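Local coordinates for protein alpha-ketoglutarate-dependent 2,4-dichlorophenoxyacetate dioxygenase (Bradyrhizobium diazoefficiens, PDB 5BKE) that probably acts as a metal- and 2-oxoglutarate-dependent dioxygenase of the TfdA family, an aryloxyalkanoate dioxygenase linked to herbicide degradation, at residues 39-44 / 259-264; 210-215 / 236-241. One frame throughout, in Å; residues are numbered along the deposited sequence.

Contact 1 of 2, residues 39-44 / 259-264. With MN (manganese (II) ion), chain N; OGA (N-oxalylglycine), chain O.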
ATOM      1  N   LYS C  39     -15.006 -18.189  19.613  1.00 20.82           N
ATOM      2  CA  LYS C  39     -15.189 -17.005  18.766  1.00 20.37           C
ATOM      3  C   LYS C  39     -15.906 -15.835  19.485  1.00 20.35           C
ATOM      4  O   LYS C  39     -15.323 -14.763  19.667  1.00 20.31           O
ATOM      5  CB  LYS C  39     -15.908 -17.403  17.471  1.00 21.33           C
ATOM      6  CG  LYS C  39     -16.061 -16.271  16.453  1.00 22.44           C
ATOM      7  CD  LYS C  39     -16.637 -16.786  15.143  1.00 23.10           C
ATOM      8  CE  LYS C  39     -16.844 -15.643  14.154  1.00 23.47           C
ATOM      9  NZ  LYS C  39     -17.099 -16.203  12.792  1.00 24.71           N
ATOM     10  N   TYR C  40     -17.151 -16.063  19.917  1.00 20.34           N
ATOM     11  CA  TYR C  40     -18.042 -15.008  20.419  1.00 19.54           C
ATOM     12  C   TYR C  40     -17.873 -14.654  21.900  1.00 19.91           C
ATOM     13  O   TYR C  40     -18.259 -13.561  22.325  1.00 19.73           O
ATOM     14  CB  TYR C  40     -19.498 -15.354  20.104  1.00 19.59           C
ATOM     15  CG  TYR C  40     -19.780 -15.472  18.616  1.00 20.04           C
ATOM     16  CD1 TYR C  40     -20.010 -14.321  17.836  1.00 19.87           C
ATOM     17  CD2 TYR C  40     -19.808 -16.721  17.982  1.00 19.55           C
ATOM     18  CE1 TYR C  40     -20.268 -14.411  16.469  1.00 20.20           C
ATOM     19  CE2 TYR C  40     -20.069 -16.826  16.616  1.00 20.08           C
ATOM     20  CZ  TYR C  40     -20.294 -15.665  15.864  1.00 20.91           C
ATOM     21  OH  TYR C  40     -20.557 -15.748  14.518  1.00 21.80           O
ATOM     22  N   ALA C  41     -17.295 -15.572  22.680  1.00 19.80           N
ATOM     23  CA  ALA C  41     -17.061 -15.396  24.136  1.00 19.88           C
ATOM     24  C   ALA C  41     -18.311 -15.441  25.031  1.00 20.24           C
ATOM     25  O   ALA C  41     -18.225 -15.846  26.210  1.00 20.66           O
ATOM     26  CB  ALA C  41     -16.201 -14.162  24.440  1.00 18.87           C
ATOM     27  N   VAL C  42     -19.450 -15.026  24.481  1.00 19.30           N
ATOM     28  CA  VAL C  42     -20.739 -15.022  25.176  1.00 19.67           C
ATOM     29  C   VAL C  42     -21.804 -15.521  24.195  1.00 20.81           C
ATOM     30  O   VAL C  42     -21.853 -15.090  23.030  1.00 20.20           O
ATOM     31  CB  VAL C  42     -21.138 -13.617  25.724  1.00 19.36           C
ATOM     32  CG1 VAL C  42     -22.451 -13.669  26.494  1.00 19.60           C
ATOM     33  CG2 VAL C  42     -20.073 -13.021  26.622  1.00 18.73           C
ATOM     34  N   LEU C  43     -22.647 -16.434  24.668  1.00 21.05           N
ATOM     35  CA  LEU C  43     -23.728 -16.977  23.868  1.00 21.33           C
ATOM     36  C   LEU C  43     -25.060 -16.804  24.582  1.00 22.60           C
ATOM     37  O   LEU C  43     -25.150 -16.993  25.795  1.00 22.85           O
ATOM     38  CB  LEU C  43     -23.471 -18.446  23.504  1.00 20.78           C
ATOM     39  CG  LEU C  43     -22.294 -18.793  22.579  1.00 20.80           C
ATOM     40  CD1 LEU C  43     -22.279 -20.296  22.319  1.00 19.97           C
ATOM     41  CD2 LEU C  43     -22.302 -18.002  21.261  1.00 20.75           C
ATOM     42  N   VAL C  44     -26.084 -16.432  23.811  1.00 23.75           N
ATOM     43  CA  VAL C  44     -27.424 -16.129  24.318  1.00 23.15           C
ATOM     44  C   VAL C  44     -28.391 -17.129  23.693  1.00 23.66           C
ATOM     45  O   VAL C  44     -28.452 -17.259  22.473  1.00 23.93           O
ATOM     46  CB  VAL C  44     -27.841 -14.673  23.966  1.00 23.81           C
ATOM     47  CG1 VAL C  44     -29.283 -14.376  24.390  1.00 22.83           C
ATOM     48  CG2 VAL C  44     -26.883 -13.666  24.594  1.00 22.81           C
ATOM     49  N   ASN C 259     -15.158 -17.235  30.831  1.00 19.41           N
ATOM     50  CA  ASN C 259     -14.486 -16.430  31.875  1.00 18.87           C
ATOM     51  C   ASN C 259     -13.051 -16.066  31.490  1.00 18.91           C
ATOM     52  O   ASN C 259     -12.508 -15.075  31.979  1.00 18.48           O
ATOM     53  CB  ASN C 259     -14.524 -17.160  33.229  1.00 18.45           C
ATOM     54  CG  ASN C 259     -15.919 -17.154  33.848  1.00 18.14           C
ATOM     55  OD1 ASN C 259     -16.434 -16.103  34.275  1.00 17.51           O
ATOM     56  ND2 ASN C 259     -16.549 -18.323  33.875  1.00 17.50           N
ATOM     57  N   ARG C 260     -12.469 -16.863  30.591  1.00 18.57           N
ATOM     58  CA  ARG C 260     -11.094 -16.677  30.119  1.00 19.92           C
ATOM     59  C   ARG C 260     -10.931 -15.475  29.147  1.00 20.52           C
ATOM     60  O   ARG C 260      -9.795 -15.038  28.896  1.00 20.28           O
ATOM     61  CB  ARG C 260     -10.561 -17.973  29.478  1.00 19.69           C
ATOM     62  CG  ARG C 260     -10.787 -19.236  30.319  1.00 19.74           C
ATOM     63  CD  ARG C 260     -10.445 -20.513  29.569  1.00 19.61           C
ATOM     64  NE  ARG C 260     -11.298 -20.705  28.398  1.00 19.99           N
ATOM     65  CZ  ARG C 260     -11.206 -21.713  27.535  1.00 20.41           C
ATOM     66  NH1 ARG C 260     -10.299 -22.675  27.696  1.00 20.76           N
ATOM     67  NH2 ARG C 260     -12.044 -21.767  26.503  1.00 20.44           N
ATOM     68  N   GLN C 261     -12.062 -14.932  28.668  1.00 20.15           N
ATOM     69  CA  GLN C 261     -12.095 -13.863  27.656  1.00 20.70           C
ATOM     70  C   GLN C 261     -12.935 -12.644  28.036  1.00 21.48           C
ATOM     71  O   GLN C 261     -13.023 -11.697  27.238  1.00 21.05           O
ATOM     72  CB  GLN C 261     -12.630 -14.407  26.322  1.00 20.57           C
ATOM     73  CG  GLN C 261     -11.836 -15.561  25.747  1.00 21.39           C
ATOM     74  CD  GLN C 261     -12.351 -15.993  24.402  1.00 21.55           C
ATOM     75  OE1 GLN C 261     -11.893 -15.493  23.378  1.00 21.03           O
ATOM     76  NE2 GLN C 261     -13.311 -16.929  24.388  1.00 20.75           N
ATOM     77  N   THR C 262     -13.561 -12.671  29.219  1.00 21.26           N
ATOM     78  CA  THR C 262     -14.579 -11.681  29.585  1.00 22.03           C
ATOM     79  C   THR C 262     -14.546 -11.233  31.042  1.00 22.66           C
ATOM     80  O   THR C 262     -13.947 -11.886  31.899  1.00 23.13           O
ATOM     81  CB  THR C 262     -16.020 -12.208  29.359  1.00 23.10           C
ATOM     82  OG1 THR C 262     -16.253 -13.349  30.202  1.00 24.23           O
ATOM     83  CG2 THR C 262     -16.303 -12.556  27.893  1.00 22.26           C
ATOM     84  N   MET C 263     -15.192 -10.094  31.294  1.00 21.94           N
ATOM     85  CA  MET C 263     -15.744  -9.757  32.597  1.00 21.45           C
ATOM     86  C   MET C 263     -17.251  -9.630  32.463  1.00 21.83           C
ATOM     87  O   MET C 263     -17.782  -9.482  31.353  1.00 20.56           O
ATOM     88  CB  MET C 263     -15.184  -8.444  33.129  1.00 21.97           C
ATOM     89  CG  MET C 263     -13.792  -8.551  33.715  1.00 21.49           C
ATOM     90  SD  MET C 263     -13.410  -7.187  34.806  1.00 21.72           S
ATOM     91  CE  MET C 263     -13.572  -5.776  33.694  1.00 21.17           C
ATOM     92  N   HIS C 264     -17.934  -9.685  33.603  1.00 21.47           N
ATOM     93  CA  HIS C 264     -19.373  -9.477  33.657  1.00 22.06           C
ATOM     94  C   HIS C 264     -19.780  -8.867  34.999  1.00 22.42           C
ATOM     95  O   HIS C 264     -18.980  -8.839  35.956  1.00 22.41           O
ATOM     96  CB  HIS C 264     -20.131 -10.774  33.349  1.00 21.56           C
ATOM     97  CG  HIS C 264     -19.906 -11.847  34.355  1.00 22.80           C
ATOM     98  ND1 HIS C 264     -18.785 -12.644  34.347  1.00 22.45           N
ATOM     99  CD2 HIS C 264     -20.644 -12.239  35.420  1.00 22.10           C
ATOM    100  CE1 HIS C 264     -18.838 -13.476  35.368  1.00 22.55           C
ATOM    101  NE2 HIS C 264     -19.961 -13.260  36.025  1.00 22.56           N
TER
HETATM  102 MN    MN N 401     -20.242 -13.942  38.127  1.00 21.18          MN
HETATM  103  C1  OGA O 402     -22.750 -15.123  38.010  1.00 29.89           C
HETATM  104  C2  OGA O 402     -23.071 -13.712  38.022  1.00 28.89           C
HETATM  105  C4  OGA O 402     -24.836 -12.023  37.738  1.00 31.18           C
HETATM  106  C5  OGA O 402     -26.336 -12.087  37.658  1.00 32.50           C
HETATM  107  O1  OGA O 402     -21.537 -15.436  37.936  1.00 29.18           O
HETATM  108  O2  OGA O 402     -23.688 -15.951  38.029  1.00 31.38           O
HETATM  109  O2' OGA O 402     -22.194 -12.922  38.359  1.00 28.82           O
HETATM  110  O3  OGA O 402     -26.930 -12.694  38.579  1.00 34.75           O
HETATM  111  N1  OGA O 402     -24.288 -13.367  37.627  1.00 29.78           N
HETATM  112  O4  OGA O 402     -26.912 -11.552  36.683  1.00 31.84           O
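Ala41, where the chain leaves helix 27-40 with positive phi (71°), points its methyl between two residues of 259-264. Its CB lies 3.8 Å from Thr262 CG2 and 4.0 Å from Gln261 NE2. That amide nitrogen finds its polar partner in the carboxylate of Asp258, so its approach to the Ala41 methyl is simple packing. Val42 follows, its CG1 anti to the backbone N (chi1 -177°), which leaves CG2 as the branch that meets Thr262 CG2, at 4.0 Å. One threonine methyl thus receives both residues, while its OG1 is hydrogen-bonded to the carbonyl O of Asp258. No hydrogen bond crosses the contact; the join is made by methyl groups and by the CB and amide end of Gln261. Two residues beyond Thr262, His264 binds manganese through NE2 at 2.2 Å, completing with His115 and Asp117 the facial triad of 2-oxoglutarate-dependent dioxygenases, here with manganese for iron and N-oxalylglycine for the co-substrate. Val42 and Thr262 both rest on Trp257 of strand 254-258. Strand 42-45 lies between 14-17 and 254-258, so the buried contact links an inner strand of the larger sheet to the start of 262-266, an outer strand of the three-stranded sheet.

Contact 2 of 2, residues 210-215 / 236-241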
ATOM      1  N   LEU C 210      -7.010  -8.994  28.594  1.00 24.57           N
ATOM      2  CA  LEU C 210      -6.837  -8.446  29.930  1.00 23.65           C
ATOM      3  C   LEU C 210      -7.579  -9.322  30.933  1.00 23.56           C
ATOM      4  O   LEU C 210      -8.778  -9.541  30.805  1.00 22.96           O
ATOM      5  CB  LEU C 210      -7.358  -7.002  29.980  1.00 23.75           C
ATOM      6  CG  LEU C 210      -6.563  -5.924  29.220  1.00 24.50           C
ATOM      7  CD1 LEU C 210      -7.343  -4.611  29.097  1.00 23.98           C
ATOM      8  CD2 LEU C 210      -5.226  -5.678  29.902  1.00 23.95           C
ATOM      9  N   TYR C 211      -6.856  -9.833  31.923  1.00 23.01           N
ATOM     10  CA  TYR C 211      -7.468 -10.661  32.952  1.00 22.53           C
ATOM     11  C   TYR C 211      -7.822  -9.763  34.115  1.00 21.93           C
ATOM     12  O   TYR C 211      -7.102  -9.672  35.117  1.00 21.24           O
ATOM     13  CB  TYR C 211      -6.563 -11.827  33.371  1.00 22.62           C
ATOM     14  CG  TYR C 211      -7.259 -12.899  34.209  1.00 23.59           C
ATOM     15  CD1 TYR C 211      -8.631 -12.814  34.527  1.00 23.13           C
ATOM     16  CD2 TYR C 211      -6.547 -14.007  34.667  1.00 23.44           C
ATOM     17  CE1 TYR C 211      -9.258 -13.790  35.284  1.00 23.34           C
ATOM     18  CE2 TYR C 211      -7.166 -14.993  35.420  1.00 23.97           C
ATOM     19  CZ  TYR C 211      -8.519 -14.885  35.722  1.00 23.92           C
ATOM     20  OH  TYR C 211      -9.121 -15.885  36.451  1.00 23.90           O
ATOM     21  N   LEU C 212      -8.945  -9.082  33.943  1.00 21.03           N
ATOM     22  CA  LEU C 212      -9.415  -8.129  34.923  1.00 20.60           C
ATOM     23  C   LEU C 212     -10.525  -8.754  35.756  1.00 21.07           C
ATOM     24  O   LEU C 212     -11.215  -9.676  35.296  1.00 20.11           O
ATOM     25  CB  LEU C 212      -9.878  -6.847  34.229  1.00 19.84           C
ATOM     26  CG  LEU C 212      -8.840  -6.115  33.377  1.00 19.56           C
ATOM     27  CD1 LEU C 212      -9.477  -4.893  32.729  1.00 19.80           C
ATOM     28  CD2 LEU C 212      -7.610  -5.712  34.190  1.00 19.46           C
ATOM     29  N   SER C 213     -10.676  -8.251  36.983  1.00 21.78           N
ATOM     30  CA  SER C 213     -11.616  -8.805  37.966  1.00 23.04           C
ATOM     31  C   SER C 213     -11.618  -7.993  39.248  1.00 22.03           C
ATOM     32  O   SER C 213     -10.560  -7.530  39.712  1.00 22.17           O
ATOM     33  CB  SER C 213     -11.274 -10.272  38.289  1.00 23.90           C
ATOM     34  OG  SER C 213     -12.315 -10.895  39.023  1.00 25.39           O
ATOM     35  N   SER C 214     -12.813  -7.831  39.821  1.00 21.70           N
ATOM     36  CA  SER C 214     -12.983  -7.208  41.148  1.00 22.42           C
ATOM     37  C   SER C 214     -12.156  -7.898  42.253  1.00 21.74           C
ATOM     38  O   SER C 214     -11.765  -7.261  43.228  1.00 22.11           O
ATOM     39  CB  SER C 214     -14.458  -7.198  41.545  1.00 21.94           C
ATOM     40  OG  SER C 214     -14.946  -8.527  41.652  1.00 23.12           O
ATOM     41  N   HIS C 215     -11.894  -9.190  42.087  1.00 22.16           N
ATOM     42  CA  HIS C 215     -11.100  -9.961  43.056  1.00 23.08           C
ATOM     43  C   HIS C 215      -9.614  -9.558  43.096  1.00 23.62           C
ATOM     44  O   HIS C 215      -8.960  -9.729  44.118  1.00 23.19           O
ATOM     45  CB  HIS C 215     -11.266 -11.463  42.827  1.00 22.43           C
ATOM     46  CG  HIS C 215     -12.695 -11.902  42.703  1.00 22.60           C
ATOM     47  ND1 HIS C 215     -13.663 -11.578  43.634  1.00 22.90           N
ATOM     48  CD2 HIS C 215     -13.318 -12.655  41.764  1.00 22.42           C
ATOM     49  CE1 HIS C 215     -14.819 -12.104  43.266  1.00 22.51           C
ATOM     50  NE2 HIS C 215     -14.636 -12.764  42.137  1.00 22.23           N
ATOM     51  N   GLU C 236     -11.451   0.841  33.634  1.00 25.65           N
ATOM     52  CA  GLU C 236     -12.199   1.915  32.985  1.00 27.05           C
ATOM     53  C   GLU C 236     -12.117   1.794  31.454  1.00 26.53           C
ATOM     54  O   GLU C 236     -13.127   1.950  30.769  1.00 24.79           O
ATOM     55  CB  GLU C 236     -11.696   3.279  33.448  1.00 28.70           C
ATOM     56  CG  GLU C 236     -12.590   4.459  33.056  1.00 30.96           C
ATOM     57  CD  GLU C 236     -11.911   5.805  33.268  1.00 33.06           C
ATOM     58  OE1 GLU C 236     -11.073   5.928  34.195  1.00 34.87           O
ATOM     59  OE2 GLU C 236     -12.217   6.752  32.510  1.00 34.65           O
ATOM     60  N   HIS C 237     -10.915   1.499  30.949  1.00 27.33           N
ATOM     61  CA  HIS C 237     -10.668   1.300  29.517  1.00 26.93           C
ATOM     62  C   HIS C 237     -11.491   0.139  28.952  1.00 26.38           C
ATOM     63  O   HIS C 237     -12.106   0.263  27.890  1.00 27.33           O
ATOM     64  CB  HIS C 237      -9.174   1.071  29.256  1.00 28.42           C
ATOM     65  CG  HIS C 237      -8.882   0.557  27.881  1.00 29.31           C
ATOM     66  ND1 HIS C 237      -8.853   1.376  26.772  1.00 28.80           N
ATOM     67  CD2 HIS C 237      -8.650  -0.699  27.428  1.00 29.20           C
ATOM     68  CE1 HIS C 237      -8.602   0.648  25.697  1.00 29.07           C
ATOM     69  NE2 HIS C 237      -8.479  -0.614  26.067  1.00 30.28           N
ATOM     70  N   ALA C 238     -11.504  -0.970  29.684  1.00 25.19           N
ATOM     71  CA  ALA C 238     -12.091  -2.228  29.229  1.00 24.07           C
ATOM     72  C   ALA C 238     -13.602  -2.287  29.331  1.00 23.29           C
ATOM     73  O   ALA C 238     -14.218  -3.163  28.729  1.00 23.41           O
ATOM     74  CB  ALA C 238     -11.478  -3.389  30.000  1.00 24.28           C
ATOM     75  N   THR C 239     -14.190  -1.376  30.104  1.00 24.01           N
ATOM     76  CA  THR C 239     -15.646  -1.371  30.351  1.00 24.73           C
ATOM     77  C   THR C 239     -16.380  -0.183  29.703  1.00 25.66           C
ATOM     78  O   THR C 239     -17.561   0.071  29.995  1.00 25.46           O
ATOM     79  CB  THR C 239     -15.982  -1.461  31.857  1.00 23.62           C
ATOM     80  OG1 THR C 239     -15.417  -0.342  32.555  1.00 22.85           O
ATOM     81  CG2 THR C 239     -15.433  -2.760  32.441  1.00 23.20           C
ATOM     82  N   GLN C 240     -15.676   0.527  28.817  1.00 26.07           N
ATOM     83  CA  GLN C 240     -16.284   1.519  27.924  1.00 26.64           C
ATOM     84  C   GLN C 240     -17.398   0.857  27.097  1.00 26.47           C
ATOM     85  O   GLN C 240     -17.282  -0.327  26.755  1.00 26.03           O
ATOM     86  CB  GLN C 240     -15.234   2.106  26.973  1.00 28.11           C
ATOM     87  CG  GLN C 240     -14.163   2.954  27.639  1.00 30.03           C
ATOM     88  CD  GLN C 240     -13.142   3.473  26.647  1.00 31.49           C
ATOM     89  OE1 GLN C 240     -13.279   4.582  26.140  1.00 35.53           O
ATOM     90  NE2 GLN C 240     -12.124   2.672  26.351  1.00 30.86           N
ATOM     91  N   PRO C 241     -18.475   1.610  26.776  1.00 27.01           N
ATOM     92  CA  PRO C 241     -19.634   1.074  26.032  1.00 28.59           C
ATOM     93  C   PRO C 241     -19.299   0.292  24.752  1.00 29.44           C
ATOM     94  O   PRO C 241     -20.001  -0.665  24.429  1.00 30.62           O
ATOM     95  CB  PRO C 241     -20.442   2.332  25.689  1.00 28.13           C
ATOM     96  CG  PRO C 241     -20.119   3.270  26.798  1.00 28.00           C
ATOM     97  CD  PRO C 241     -18.670   3.036  27.113  1.00 26.59           C
TER
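Leu212 and Ala238 make the closest approach, with Leu212 CD1 3.7 Å from Ala238 CB. The leucine holds CG anti to its carbonyl carbon (chi1 -59°), and with chi2 at 178° CD1 becomes the extended end of the side chain, carried out to the alanine methyl. Leu210, two residues earlier, has almost the same conformation, CG again beside the backbone N and CD1 extended. Its CD1 is looser against Ala238 CB, at 4.4 Å, and lies at the edge of the His237 imidazole, near the ring plane, 4.4 Å from His237 CD2. Ala238 is therefore met by the CD1 ends of two leucines, a small apolar patch with no hydrogen bond across it. Between them Tyr211, the centre of an inverse gamma turn, sends its ring to the other side of the chain, where it forms a cation-pi pair with Arg200. The histidine is fixed from elsewhere: its NE2 is hydrogen-bonded to the carbonyl O of Ala150. Past Ala238 the helix ends, and Gln240 turns back on it, giving a bond from NE2 to His237 O of 2.9 Å that is nearly straight (168° at the hydrogen), lies in the carbonyl plane on a lone pair and keeps close to the plane of the glutamine amide. Thr239 OG1 similarly bonds to Asn235 O, so two side chains satisfy carbonyls of the last turns. Helix 147-152 completes the packing through Met147 and Ala150. The Leu212 side chain is about 13 Å from manganese, so the leucines form no part of the metal site, although Ser214 farther along touches the metal ligand His115. This is apolar packing of the C-terminal end of helix 224-238 against the end of strand 208-210 and the connection that follows it toward strand 216-219 of the four-stranded sheet.

From the N terminus, the chain passes through helix 27-40 into the first segment of contact 1 and returns to its partner only at 259-264, so this contact closes a long loop with 214 residues between its segments. Contact 2 falls wholly within that excursion and closes a much shorter loop, from 210-215 through strand 216-219 and helix 224-238 to 236-241; the two nest without crossing. Their centres are 13 Å apart, and Met263 joins them: its SD packs 3.7 Å from Ser213 N, and its CE lies 3.8 Å from Thr239 CG2. The strand carrying a metal ligand is thereby packed against the residue just past the end of helix 224-238 and the loop beyond strand 208-210.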